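PDB 4CCL: 50S ribosomal protein L16 arginine hydroxylase, which hydroxylates an arginine side chain of ribosomal protein uL16 as an iron(II)- and 2-oxoglutarate-dependent, growth-regulating oxygenase that works as a homodimer. Local coordinates for residues S212-A215 and D216-Q220; M254-L257 and I258-E262; F264-W267 and F268-I272; L303-L306 and G307-V311; A361-N365 and S366-F370. One frame throughout, in Å; residues are numbered along the deposited sequence.

Interaction 1 (S212-A215 and D216-Q220)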
loop_
_atom_site.group_PDB
_atom_site.type_symbol
_atom_site.label_atom_id
_atom_site.label_comp_id
_atom_site.label_asym_id
_atom_site.label_seq_id
_atom_site.Cartn_x
_atom_site.Cartn_y
_atom_site.Cartn_z
ATOM N N SER B 212 -0.804 4.611 2.383
ATOM C CA SER B 212 -0.404 4.107 1.067
ATOM C C SER B 212 1.105 4.220 0.854
ATOM O O SER B 212 1.778 3.230 0.528
ATOM C CB SER B 212 -1.132 4.852 -0.053
ATOM O OG SER B 212 -0.732 4.367 -1.321
ATOM N N GLY B 213 1.626 5.432 1.042
ATOM C CA GLY B 213 3.050 5.679 0.901
ATOM C C GLY B 213 3.905 4.750 1.742
ATOM O O GLY B 213 4.841 4.129 1.234
ATOM N N PHE B 214 3.574 4.646 3.026
ATOM C CA PHE B 214 4.317 3.784 3.937
ATOM C C PHE B 214 4.182 2.315 3.570
ATOM O O PHE B 214 5.131 1.551 3.732
ATOM C CB PHE B 214 3.881 3.998 5.388
ATOM C CG PHE B 214 4.712 3.238 6.388
ATOM C CD1 PHE B 214 6.081 3.443 6.464
ATOM C CD2 PHE B 214 4.129 2.327 7.253
ATOM C CE1 PHE B 214 6.854 2.750 7.381
ATOM C CE2 PHE B 214 4.896 1.632 8.174
ATOM C CZ PHE B 214 6.260 1.845 8.238
ATOM N N ALA B 215 3.006 1.913 3.096
ATOM C CA ALA B 215 2.825 0.538 2.643
ATOM C C ALA B 215 3.774 0.245 1.489
ATOM O O ALA B 215 4.406 -0.817 1.441
ATOM C CB ALA B 215 1.393 0.295 2.228
ATOM N N ASP B 216 3.884 1.199 0.570
ATOM C CA ASP B 216 4.796 1.044 -0.558
ATOM C C ASP B 216 6.265 1.054 -0.122
ATOM O O ASP B 216 7.096 0.367 -0.716
ATOM C CB ASP B 216 4.522 2.099 -1.634
ATOM C CG ASP B 216 3.289 1.776 -2.463
ATOM O OD1 ASP B 216 3.062 0.577 -2.738
ATOM O OD2 ASP B 216 2.549 2.712 -2.838
ATOM N N TYR B 217 6.573 1.820 0.920
ATOM C CA TYR B 217 7.920 1.844 1.489
ATOM C C TYR B 217 8.280 0.476 2.066
ATOM O O TYR B 217 9.352 -0.064 1.795
ATOM C CB TYR B 217 8.020 2.918 2.577
ATOM C CG TYR B 217 9.374 3.023 3.251
ATOM C CD1 TYR B 217 10.455 3.604 2.598
ATOM C CD2 TYR B 217 9.566 2.561 4.547
ATOM C CE1 TYR B 217 11.693 3.709 3.214
ATOM C CE2 TYR B 217 10.799 2.663 5.171
ATOM C CZ TYR B 217 11.859 3.236 4.499
ATOM O OH TYR B 217 13.087 3.341 5.112
ATOM N N VAL B 218 7.366 -0.069 2.864
ATOM C CA VAL B 218 7.520 -1.389 3.465
ATOM C C VAL B 218 7.677 -2.482 2.408
ATOM O O VAL B 218 8.554 -3.341 2.518
ATOM C CB VAL B 218 6.321 -1.721 4.384
ATOM C CG1 VAL B 218 6.294 -3.201 4.731
ATOM C CG2 VAL B 218 6.364 -0.867 5.642
ATOM N N LEU B 219 6.827 -2.441 1.383
ATOM C CA LEU B 219 6.911 -3.402 0.285
ATOM C C LEU B 219 8.255 -3.309 -0.438
ATOM O O LEU B 219 8.941 -4.315 -0.628
ATOM C CB LEU B 219 5.756 -3.193 -0.701
ATOM C CG LEU B 219 5.813 -3.890 -2.065
ATOM C CD1 LEU B 219 6.059 -5.388 -1.919
ATOM C CD2 LEU B 219 4.533 -3.634 -2.854
ATOM N N GLN B 220 8.625 -2.091 -0.824
ATOM C CA GLN B 220 9.858 -1.844 -1.565
ATOM C C GLN B 220 11.112 -2.215 -0.772
ATOM O O GLN B 220 12.061 -2.774 -1.320
ATOM C CB GLN B 220 9.925 -0.376 -2.001
ATOM C CG GLN B 220 11.323 0.128 -2.330
#

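Interaction 2 (M254-L257 and I258-E262)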
loop_
_atom_site.group_PDB
_atom_site.type_symbol
_atom_site.label_atom_id
_atom_site.label_comp_id
_atom_site.label_asym_id
_atom_site.label_seq_id
_atom_site.Cartn_x
_atom_site.Cartn_y
_atom_site.Cartn_z
HETATM N N MSE B 254 0.475 -4.715 12.563
HETATM C CA MSE B 254 0.572 -3.490 11.773
HETATM C C MSE B 254 0.928 -2.274 12.620
HETATM O O MSE B 254 1.817 -1.493 12.255
HETATM C CB MSE B 254 -0.727 -3.224 11.012
HETATM C CG MSE B 254 -0.759 -3.774 9.601
HETATM SE SE MSE B 254 -2.568 -3.693 8.881
HETATM C CE MSE B 254 -3.490 -4.423 10.428
ATOM N N LEU B 255 0.233 -2.111 13.744
ATOM C CA LEU B 255 0.526 -0.999 14.648
ATOM C C LEU B 255 1.991 -1.027 15.094
ATOM O O LEU B 255 2.702 -0.010 15.037
ATOM C CB LEU B 255 -0.397 -1.037 15.865
ATOM C CG LEU B 255 -1.903 -1.067 15.597
ATOM C CD1 LEU B 255 -2.673 -1.023 16.906
ATOM C CD2 LEU B 255 -2.317 0.081 14.695
ATOM N N GLU B 256 2.434 -2.209 15.517
ATOM C CA GLU B 256 3.807 -2.423 15.958
ATOM C C GLU B 256 4.805 -2.042 14.866
ATOM O O GLU B 256 5.795 -1.360 15.138
ATOM C CB GLU B 256 4.005 -3.882 16.388
ATOM C CG GLU B 256 5.279 -4.160 17.170
ATOM C CD GLU B 256 6.484 -4.399 16.279
ATOM O OE1 GLU B 256 6.298 -4.684 15.076
ATOM O OE2 GLU B 256 7.620 -4.302 16.785
ATOM N N LEU B 257 4.546 -2.479 13.634
ATOM C CA LEU B 257 5.433 -2.137 12.524
ATOM C C LEU B 257 5.494 -0.631 12.332
ATOM O O LEU B 257 6.579 -0.054 12.217
ATOM C CB LEU B 257 4.991 -2.805 11.221
ATOM C CG LEU B 257 5.681 -2.271 9.959
ATOM C CD1 LEU B 257 7.190 -2.466 10.036
ATOM C CD2 LEU B 257 5.120 -2.904 8.691
ATOM N N ILE B 258 4.322 -0.003 12.304
ATOM C CA ILE B 258 4.238 1.446 12.166
ATOM C C ILE B 258 5.060 2.157 13.243
ATOM O O ILE B 258 5.699 3.182 12.980
ATOM C CB ILE B 258 2.770 1.918 12.200
ATOM C CG1 ILE B 258 2.109 1.636 10.849
ATOM C CG2 ILE B 258 2.681 3.394 12.548
ATOM C CD1 ILE B 258 0.619 1.749 10.874
ATOM N N ASN B 259 5.087 1.580 14.441
ATOM C CA ASN B 259 5.829 2.185 15.544
ATOM C C ASN B 259 7.306 1.783 15.665
ATOM O O ASN B 259 7.992 2.233 16.584
ATOM C CB ASN B 259 5.097 1.959 16.869
ATOM C CG ASN B 259 3.731 2.610 16.891
ATOM O OD1 ASN B 259 3.490 3.598 16.198
ATOM N ND2 ASN B 259 2.828 2.061 17.691
ATOM N N GLN B 260 7.794 0.940 14.755
ATOM C CA GLN B 260 9.218 0.592 14.740
ATOM C C GLN B 260 10.049 1.862 14.561
ATOM O O GLN B 260 9.753 2.681 13.691
ATOM C CB GLN B 260 9.531 -0.442 13.655
ATOM C CG GLN B 260 8.845 -1.786 13.872
ATOM C CD GLN B 260 9.489 -2.910 13.082
ATOM O OE1 GLN B 260 10.693 -2.897 12.827
ATOM N NE2 GLN B 260 8.686 -3.892 12.690
ATOM N N PRO B 261 11.096 2.023 15.385
ATOM C CA PRO B 261 11.650 3.357 15.664
ATOM C C PRO B 261 12.185 4.153 14.468
ATOM O O PRO B 261 11.839 5.326 14.330
ATOM C CB PRO B 261 12.803 3.049 16.626
ATOM C CG PRO B 261 13.208 1.652 16.289
ATOM C CD PRO B 261 11.928 0.948 15.954
ATOM N N GLU B 262 13.010 3.538 13.629
ATOM C CA GLU B 262 13.586 4.234 12.479
ATOM C C GLU B 262 12.689 4.307 11.245
ATOM O O GLU B 262 12.697 5.298 10.517
ATOM C CB GLU B 262 14.961 3.661 12.125
ATOM C CG GLU B 262 16.035 3.999 13.147
ATOM C CD GLU B 262 16.178 5.494 13.374
ATOM O OE1 GLU B 262 16.857 6.159 12.563
ATOM O OE2 GLU B 262 15.608 6.005 14.362
#

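Interaction 3 (F264-W267 and F268-I272)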
loop_
_atom_site.group_PDB
_atom_site.type_symbol
_atom_site.label_atom_id
_atom_site.label_comp_id
_atom_site.label_asym_id
_atom_site.label_seq_id
_atom_site.Cartn_x
_atom_site.Cartn_y
_atom_site.Cartn_z
ATOM N N PHE B 264 9.364 4.528 10.255
ATOM C CA PHE B 264 8.397 5.575 9.935
ATOM C C PHE B 264 9.072 6.912 9.654
ATOM O O PHE B 264 8.775 7.568 8.652
ATOM C CB PHE B 264 7.355 5.754 11.041
ATOM C CG PHE B 264 6.428 6.912 10.799
ATOM C CD1 PHE B 264 5.834 7.086 9.560
ATOM C CD2 PHE B 264 6.161 7.830 11.798
ATOM C CE1 PHE B 264 4.991 8.141 9.325
ATOM C CE2 PHE B 264 5.312 8.895 11.567
ATOM C CZ PHE B 264 4.727 9.049 10.327
ATOM N N LYS B 265 9.969 7.309 10.551
ATOM C CA LYS B 265 10.712 8.556 10.418
ATOM C C LYS B 265 11.461 8.609 9.095
ATOM O O LYS B 265 11.496 9.643 8.425
ATOM C CB LYS B 265 11.707 8.692 11.570
ATOM C CG LYS B 265 12.653 9.868 11.428
ATOM C CD LYS B 265 13.918 9.667 12.241
ATOM C CE LYS B 265 13.607 9.387 13.704
ATOM N NZ LYS B 265 14.841 9.094 14.490
ATOM N N GLN B 266 12.049 7.478 8.725
ATOM C CA GLN B 266 12.846 7.380 7.515
ATOM C C GLN B 266 11.952 7.489 6.289
ATOM O O GLN B 266 12.243 8.264 5.368
ATOM C CB GLN B 266 13.622 6.064 7.502
ATOM C CG GLN B 266 14.809 6.043 6.563
ATOM C CD GLN B 266 16.042 5.468 7.228
ATOM O OE1 GLN B 266 16.287 5.704 8.411
ATOM N NE2 GLN B 266 16.822 4.703 6.474
ATOM N N TRP B 267 10.858 6.728 6.280
ATOM C CA TRP B 267 9.919 6.817 5.164
ATOM C C TRP B 267 9.404 8.231 4.968
ATOM O O TRP B 267 9.426 8.747 3.853
ATOM C CB TRP B 267 8.708 5.904 5.326
ATOM C CG TRP B 267 7.598 6.348 4.407
ATOM C CD1 TRP B 267 7.586 6.266 3.041
ATOM C CD2 TRP B 267 6.370 6.981 4.777
ATOM N NE1 TRP B 267 6.420 6.790 2.543
ATOM C CE2 TRP B 267 5.649 7.239 3.593
ATOM C CE3 TRP B 267 5.794 7.350 6.000
ATOM C CZ2 TRP B 267 4.397 7.842 3.587
ATOM C CZ3 TRP B 267 4.547 7.951 5.994
ATOM C CH2 TRP B 267 3.864 8.190 4.797
ATOM N N PHE B 268 8.912 8.843 6.042
ATOM C CA PHE B 268 8.349 10.184 5.935
ATOM C C PHE B 268 9.418 11.175 5.514
ATOM O O PHE B 268 9.139 12.120 4.780
ATOM C CB PHE B 268 7.686 10.633 7.237
ATOM C CG PHE B 268 6.825 11.851 7.078
ATOM C CD1 PHE B 268 5.572 11.751 6.503
ATOM C CD2 PHE B 268 7.270 13.095 7.493
ATOM C CE1 PHE B 268 4.775 12.864 6.349
ATOM C CE2 PHE B 268 6.476 14.212 7.342
ATOM C CZ PHE B 268 5.226 14.097 6.769
ATOM N N GLY B 269 10.642 10.941 5.976
ATOM C CA GLY B 269 11.775 11.747 5.572
ATOM C C GLY B 269 11.958 11.699 4.069
ATOM O O GLY B 269 12.099 12.738 3.422
ATOM N N GLU B 270 11.931 10.492 3.509
ATOM C CA GLU B 270 12.105 10.316 2.068
ATOM C C GLU B 270 10.914 10.837 1.251
ATOM O O GLU B 270 11.075 11.267 0.109
ATOM C CB GLU B 270 12.376 8.843 1.738
ATOM C CG GLU B 270 13.665 8.294 2.345
ATOM C CD GLU B 270 13.923 6.846 1.973
ATOM O OE1 GLU B 270 13.215 6.320 1.090
ATOM O OE2 GLU B 270 14.835 6.232 2.568
ATOM N N PHE B 271 9.722 10.795 1.840
ATOM C CA PHE B 271 8.495 11.210 1.161
ATOM C C PHE B 271 8.395 12.730 1.118
ATOM O O PHE B 271 8.462 13.337 0.049
ATOM C CB PHE B 271 7.277 10.599 1.878
ATOM C CG PHE B 271 5.933 11.128 1.419
ATOM C CD1 PHE B 271 5.711 11.538 0.111
ATOM C CD2 PHE B 271 4.880 11.197 2.317
ATOM C CE1 PHE B 271 4.469 12.014 -0.282
ATOM C CE2 PHE B 271 3.636 11.669 1.928
ATOM C CZ PHE B 271 3.432 12.079 0.629
ATOM N N ILE B 272 8.248 13.335 2.291
ATOM C CA ILE B 272 7.940 14.758 2.409
ATOM C C ILE B 272 8.999 15.680 1.790
ATOM O O ILE B 272 8.723 16.842 1.494
ATOM C CB ILE B 272 7.683 15.149 3.889
ATOM C CG1 ILE B 272 6.895 16.460 3.984
ATOM C CG2 ILE B 272 8.984 15.213 4.671
ATOM C CD1 ILE B 272 5.481 16.358 3.459
#

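Interaction 4 (L303-L306 and G307-V311)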
loop_
_atom_site.group_PDB
_atom_site.type_symbol
_atom_site.label_atom_id
_atom_site.label_comp_id
_atom_site.label_asym_id
_atom_site.label_seq_id
_atom_site.Cartn_x
_atom_site.Cartn_y
_atom_site.Cartn_z
ATOM N N LEU B 303 27.625 28.319 -3.311
ATOM C CA LEU B 303 26.779 27.177 -3.644
ATOM C C LEU B 303 25.312 27.512 -3.392
ATOM O O LEU B 303 24.956 27.958 -2.304
ATOM C CB LEU B 303 27.180 25.981 -2.781
ATOM C CG LEU B 303 27.262 24.575 -3.384
ATOM C CD1 LEU B 303 26.780 24.540 -4.821
ATOM C CD2 LEU B 303 28.680 24.033 -3.286
ATOM N N VAL B 304 24.463 27.292 -4.391
ATOM C CA VAL B 304 23.043 27.597 -4.249
ATOM C C VAL B 304 22.133 26.410 -4.567
ATOM O O VAL B 304 22.366 25.655 -5.513
ATOM C CB VAL B 304 22.624 28.831 -5.086
ATOM C CG1 VAL B 304 23.314 30.083 -4.573
ATOM C CG2 VAL B 304 22.935 28.620 -6.552
ATOM N N ARG B 305 21.091 26.265 -3.757
ATOM C CA ARG B 305 20.128 25.180 -3.896
ATOM C C ARG B 305 19.182 25.407 -5.073
ATOM O O ARG B 305 18.719 26.526 -5.311
ATOM C CB ARG B 305 19.325 25.011 -2.600
ATOM C CG ARG B 305 18.301 23.883 -2.610
ATOM C CD ARG B 305 17.251 24.065 -1.511
ATOM N NE ARG B 305 17.845 24.337 -0.205
ATOM C CZ ARG B 305 17.163 24.380 0.937
ATOM N NH1 ARG B 305 15.854 24.162 0.943
ATOM N NH2 ARG B 305 17.790 24.635 2.079
ATOM N N LEU B 306 18.911 24.333 -5.805
ATOM C CA LEU B 306 17.960 24.347 -6.908
ATOM C C LEU B 306 16.598 24.819 -6.408
ATOM O O LEU B 306 16.121 24.351 -5.374
ATOM C CB LEU B 306 17.840 22.934 -7.472
ATOM C CG LEU B 306 17.518 22.653 -8.936
ATOM C CD1 LEU B 306 17.392 21.152 -9.071
ATOM C CD2 LEU B 306 16.246 23.352 -9.395
ATOM N N GLY B 307 15.979 25.745 -7.137
ATOM C CA GLY B 307 14.676 26.268 -6.766
ATOM C C GLY B 307 13.619 25.189 -6.633
ATOM O O GLY B 307 13.413 24.388 -7.545
ATOM N N GLY B 308 12.957 25.159 -5.480
ATOM C CA GLY B 308 11.897 24.200 -5.237
ATOM C C GLY B 308 12.367 22.913 -4.588
ATOM O O GLY B 308 11.552 22.083 -4.187
ATOM N N LEU B 309 13.682 22.738 -4.491
ATOM C CA LEU B 309 14.237 21.537 -3.881
ATOM C C LEU B 309 14.016 21.567 -2.377
ATOM O O LEU B 309 14.372 22.535 -1.707
ATOM C CB LEU B 309 15.730 21.400 -4.183
ATOM C CG LEU B 309 16.352 20.057 -3.786
ATOM C CD1 LEU B 309 16.549 19.172 -5.008
ATOM C CD2 LEU B 309 17.662 20.247 -3.036
ATOM N N ARG B 310 13.428 20.500 -1.850
ATOM C CA ARG B 310 13.068 20.448 -0.439
ATOM C C ARG B 310 14.136 19.756 0.404
ATOM O O ARG B 310 14.523 18.619 0.130
ATOM C CB ARG B 310 11.704 19.775 -0.270
ATOM C CG ARG B 310 10.583 20.526 -0.980
ATOM C CD ARG B 310 9.359 19.657 -1.245
ATOM N NE ARG B 310 8.700 19.217 -0.017
ATOM C CZ ARG B 310 7.917 19.989 0.729
ATOM N NH1 ARG B 310 7.699 21.252 0.384
ATOM N NH2 ARG B 310 7.355 19.502 1.827
ATOM N N VAL B 311 14.611 20.459 1.427
ATOM C CA VAL B 311 15.586 19.908 2.357
ATOM C C VAL B 311 15.033 20.011 3.772
ATOM O O VAL B 311 14.822 21.110 4.288
ATOM C CB VAL B 311 16.925 20.656 2.275
ATOM C CG1 VAL B 311 17.984 19.930 3.083
ATOM C CG2 VAL B 311 17.364 20.790 0.827
HETATM O O HOH W 1 14.130 23.447 3.299
#

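Interaction 5 (A361-N365 and S366-F370)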
loop_
_atom_site.group_PDB
_atom_site.type_symbol
_atom_site.label_atom_id
_atom_site.label_comp_id
_atom_site.label_asym_id
_atom_site.label_seq_id
_atom_site.Cartn_x
_atom_site.Cartn_y
_atom_site.Cartn_z
ATOM N N ALA B 361 29.836 16.458 -2.892
ATOM C CA ALA B 361 30.132 16.243 -4.302
ATOM C C ALA B 361 29.013 15.483 -5.002
ATOM O O ALA B 361 28.641 15.815 -6.124
ATOM C CB ALA B 361 31.462 15.516 -4.469
ATOM N N ALA B 362 28.473 14.471 -4.330
ATOM C CA ALA B 362 27.385 13.681 -4.896
ATOM C C ALA B 362 26.109 14.510 -5.010
ATOM O O ALA B 362 25.329 14.333 -5.942
ATOM C CB ALA B 362 27.137 12.435 -4.059
ATOM N N LEU B 363 25.904 15.414 -4.056
ATOM C CA LEU B 363 24.732 16.285 -4.059
ATOM C C LEU B 363 24.803 17.311 -5.186
ATOM O O LEU B 363 23.806 17.575 -5.860
ATOM C CB LEU B 363 24.574 16.987 -2.705
ATOM C CG LEU B 363 24.152 16.112 -1.521
ATOM C CD1 LEU B 363 24.216 16.899 -0.218
ATOM C CD2 LEU B 363 22.757 15.538 -1.738
ATOM N N VAL B 364 25.984 17.887 -5.391
ATOM C CA VAL B 364 26.177 18.845 -6.475
ATOM C C VAL B 364 26.093 18.160 -7.841
ATOM O O VAL B 364 25.412 18.642 -8.746
ATOM C CB VAL B 364 27.513 19.604 -6.336
ATOM C CG1 VAL B 364 27.756 20.493 -7.546
ATOM C CG2 VAL B 364 27.519 20.432 -5.059
ATOM N N ASN B 365 26.775 17.025 -7.978
ATOM C CA ASN B 365 26.730 16.240 -9.210
ATOM C C ASN B 365 25.323 15.743 -9.549
ATOM O O ASN B 365 25.027 15.436 -10.702
ATOM C CB ASN B 365 27.704 15.060 -9.136
ATOM C CG ASN B 365 29.153 15.502 -9.128
ATOM O OD1 ASN B 365 29.481 16.580 -9.618
ATOM N ND2 ASN B 365 30.029 14.671 -8.572
ATOM N N SER B 366 24.462 15.670 -8.539
ATOM C CA SER B 366 23.072 15.268 -8.732
ATOM C C SER B 366 22.247 16.416 -9.306
ATOM O O SER B 366 21.162 16.201 -9.851
ATOM C CB SER B 366 22.460 14.805 -7.407
ATOM O OG SER B 366 22.186 13.416 -7.422
ATOM N N GLY B 367 22.768 17.632 -9.173
ATOM C CA GLY B 367 22.102 18.822 -9.672
ATOM C C GLY B 367 21.368 19.591 -8.589
ATOM O O GLY B 367 20.750 20.622 -8.854
ATOM N N TYR B 368 21.450 19.096 -7.359
ATOM C CA TYR B 368 20.676 19.655 -6.255
ATOM C C TYR B 368 21.236 20.996 -5.773
ATOM O O TYR B 368 20.505 21.826 -5.235
ATOM C CB TYR B 368 20.581 18.649 -5.104
ATOM C CG TYR B 368 19.861 17.360 -5.456
ATOM C CD1 TYR B 368 19.137 17.241 -6.636
ATOM C CD2 TYR B 368 19.898 16.266 -4.602
ATOM C CE1 TYR B 368 18.479 16.069 -6.957
ATOM C CE2 TYR B 368 19.239 15.089 -4.916
ATOM C CZ TYR B 368 18.534 14.998 -6.094
ATOM O OH TYR B 368 17.882 13.828 -6.404
ATOM N N TRP B 369 22.534 21.200 -5.975
ATOM C CA TRP B 369 23.174 22.485 -5.702
ATOM C C TRP B 369 24.085 22.851 -6.872
ATOM O O TRP B 369 24.645 21.969 -7.520
ATOM C CB TRP B 369 23.986 22.421 -4.407
ATOM C CG TRP B 369 23.190 22.630 -3.156
ATOM C CD1 TRP B 369 23.020 23.804 -2.478
ATOM C CD2 TRP B 369 22.471 21.639 -2.423
ATOM N NE1 TRP B 369 22.234 23.604 -1.371
ATOM C CE2 TRP B 369 21.878 22.272 -1.313
ATOM C CE3 TRP B 369 22.261 20.263 -2.591
ATOM C CZ2 TRP B 369 21.098 21.599 -0.383
ATOM C CZ3 TRP B 369 21.483 19.589 -1.669
ATOM C CH2 TRP B 369 20.913 20.256 -0.578
ATOM N N PHE B 370 24.228 24.143 -7.154
ATOM C CA PHE B 370 25.118 24.578 -8.234
ATOM C C PHE B 370 25.875 25.865 -7.896
ATOM O O PHE B 370 25.472 26.611 -7.008
ATOM C CB PHE B 370 24.357 24.717 -9.557
ATOM C CG PHE B 370 23.302 25.793 -9.554
ATOM C CD1 PHE B 370 22.020 25.528 -9.095
ATOM C CD2 PHE B 370 23.587 27.063 -10.031
ATOM C CE1 PHE B 370 21.050 26.513 -9.101
ATOM C CE2 PHE B 370 22.622 28.049 -10.038
ATOM C CZ PHE B 370 21.351 27.775 -9.573
#

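Interaction 1 (S212-A215 and D216-Q220)
Val-218 lays its CG2 methyl over one face of the Phe-214 ring, 3.9 Å from the ring centroid and displaced toward the rim, a CH-pi contact between residues one turn apart on helix 207-220. The ring arrives there because Phe-214 CG stands opposite the backbone N (chi1 -174°), which carries the aromatic group along the helix toward the next turn. Tyr-217 joins the same patch, its CD2 lying 3.9 Å from Phe-214 CE1. This is the closely packed side. Ile-258 and Leu-257 of helix 244-258 cover Phe-214 and Val-218, Trp-267 meets the Tyr-217 ring, and Ala-215 rests on Ala-215 of the second subunit.

Beneath the side chains runs an unbroken ladder of i to i+4 bonds, among them Asp-216 N to Ser-212 O at 2.9 Å and Val-218 N to Phe-214 O, also 2.9 Å, the latter nearly straight at 169°. Toward solvent the contact within the helix is looser. The Asp-216 carboxylate turns back toward the preceding turn, yet its OD2 stays 4.0 Å from Ser-212 OG, beyond hydrogen-bonding length; Ser-212 also meets Leu-219 of the second subunit. The helix is thus amphipathic: carbon-to-carbon contacts are concentrated where neighbouring helices and the second subunit press on it, whereas the carboxylate of Asp-216 lies on the exposed side, where solvent can probably reach it.

Interaction 2 (M254-L257 and I258-E262)
The backbone N of Asn-259 is shared between two carbonyls of the preceding turn, Leu-255 O at 2.9 Å and, more weakly, Glu-256 O at 3.1 Å. One residue earlier, Ile-258 N still makes a full i to i+4 bond to Met-254 O; one residue later, Gln-260 N bonds to Leu-257 O, three residues back, at 3.0 Å, approaching from above the carbonyl plane. The i to i+3 bond appears as helix 244-258 gives way to the short loop that leads to helix 263-272. The Gln-260 side chain folds back over that end. With chi1 at -64° its CG sits beside its own backbone N, 3.3 Å from Leu-257 O, and the amide extends along the last turn, where Gln-260 NE2 lies 3.4 Å from Leu-257 CD1. Gln-260 NE2 also gives a weak hydrogen bond to Glu-256 OE1 at 3.5 Å. Glu-256 bends at chi2 (-85°) to bring its carboxylate over, and the two flat groups remain 48° apart. Apolar side chains of the turn point into the dimer: Ile-258 packs on Ile-258, Met-254 on Phe-264 and Leu-255 on Asn-259, the second of each pair belonging to the second subunit.

Interaction 3 (F264-W267 and F268-I272)
Trp-267, Phe-268 and Phe-271 form an aromatic cluster on one side of helix 263-272. Phe-268 turns its edge toward the face of the six-membered ring of Trp-267 in an offset edge-to-face pair, centroids 5.9 Å apart and planes at 68°. Phe-271 behaves differently: its ring runs alongside the indole, pointing the same way and tilted by only 20°, but slid so far that overlap is slight, with CD2 3.6 Å from Trp-267 CZ2. Phe-271 CB lies over the indole face, offset toward its rim, 4.0 Å from Trp-267 NE1. A further carbon contact is made by Phe-268 CB, 4.2 Å from Phe-264 CE1.

The backbone bonds are regular, Phe-268 N to Phe-264 O and Phe-271 N to Trp-267 O both measuring 2.9 Å. Polar side chains keep to another side: Glu-270 CG passes 3.3 Å from Gln-266 O, and the carboxylate goes on to a long, weak ion pair with Arg-221. Around the cluster, Leu-210 of helix 207-220 packs on Trp-267, and Leu-250 of the second subunit on Phe-268. An alanine in place of Trp-267 is likely to open a gap facing Leu-210 and to let the rings of Phe-268 and Phe-271 turn more freely. Cohesion here rests on ring surface and dispersion rather than on charge, which suits a helix held between a neighbouring helix and the partner subunit.

Interaction 4 (L303-L306 and G307-V311)
The guanidinium group of Arg-305 lies flat against Val-311, whose CG2 methyl stands 3.5 Å above the guanidinium plane and over its centre. Between the two residues the chain makes a type II beta turn, Leu-306 to Leu-309, in the link from strand 303-305 to strand 311-314 of the winged-helix region. At its edge the guanidinium meets Leu-309 O through a weak bond from Arg-305 NH1, 3.4 Å long, and NH1 also gives a hydrogen bond to a water at 3.0 Å that probably bridges on to Val-311 O. Nearer its backbone, the side chain of Arg-305 packs CG on Leu-309 CD2 at 3.7 Å. Its stem leaves extended and then bends at chi3 (-49°), which brings the flat end over the valine.

The firmer polar grip comes from NH2, bonded to Ala-337 O, with Leu-336 O a weaker second partner. A leucine in place of Arg-305 would probably leave Ala-337 O and the bridging water without their donor, and Val-311 without the flat cover it now has.

The turn itself is closed by Leu-309 N to Leu-306 O, 3.1 Å, the donor lying 36° out of the carbonyl plane. Gly-308 takes a positive phi of 92°, at which a CB would press on the preceding carbonyl O, so glycine suits the corner. Beyond the turn, Arg-310 points the other way, its NE bonded to Ile-272 O, NH1 to Ile-108 O and NH2 to Trp-106 O.

Interaction 5 (A361-N365 and S366-F370)
Leu-363 divides its branches between two aromatic neighbours. Its CG is opposite the carbonyl carbon (chi1 -70°), and from there CD1 runs beside the Trp-369 ring, 4.1 Å from CZ3, while CD2 turns to Tyr-368, 4.1 Å from that ring's CD2. Leucine and tryptophan lie side by side and point the same way, with Leu-363 CB 4.0 Å from Trp-369 CE3; leucine and tyrosine cross at about a right angle. Val-364 meets the tryptophan nearer its backbone: CG1, held opposite the valine's own N by a chi1 of 174°, touches Trp-369 O at 3.4 Å, and CG2 faces Trp-369 CB.

These side chains come together because helix 354-365 ends in a Schellman motif that reverses the chain into strand 369-371. Tyr-368 N bonds to Leu-363 O at 3.2 Å, nearly in line with the carbonyl, and Gly-367 N bonds to Val-364 O at 2.9 Å from above the carbonyl plane. Gly-367 carries the positive phi (100°) such an ending needs, and a side chain there would jam against the carbonyl O before it. Ser-366 N makes only weak bonds, to Ala-362 O and Leu-363 O.

Ser-366 CB sits over the centre of the Tyr-368 ring, 3.9 Å above its plane. The far end of that ring is fixed by Asn-321 and Glu-323, both hydrogen-bonded to Tyr-368 OH. Asn-365 points away from the returning strand, and its OD1 accepts from Tyr-288 N.

Overall arrangement
Interactions 1, 2 and 3 form one touching group of helices, 207-220, 244-258 and 263-272, and each meets the second subunit. Their dimer contacts are largely apolar, with some polar and charged residues taking part. No residue of interaction 5 touches the partner chain; it is joined to interaction 4 through the two-stranded sheet of 303-305 and 369-371, where Val-304 N meets Phe-370 O. Interaction 5 is the most buried; the others mix buried and more open residues. Chemistry follows place: regular bonds in the helices of 1 and 3, glycine-dependent turns in 4 and 5, a helix end passing into a loop in 2. Interaction 4 also touches interaction 3 through a polar contact.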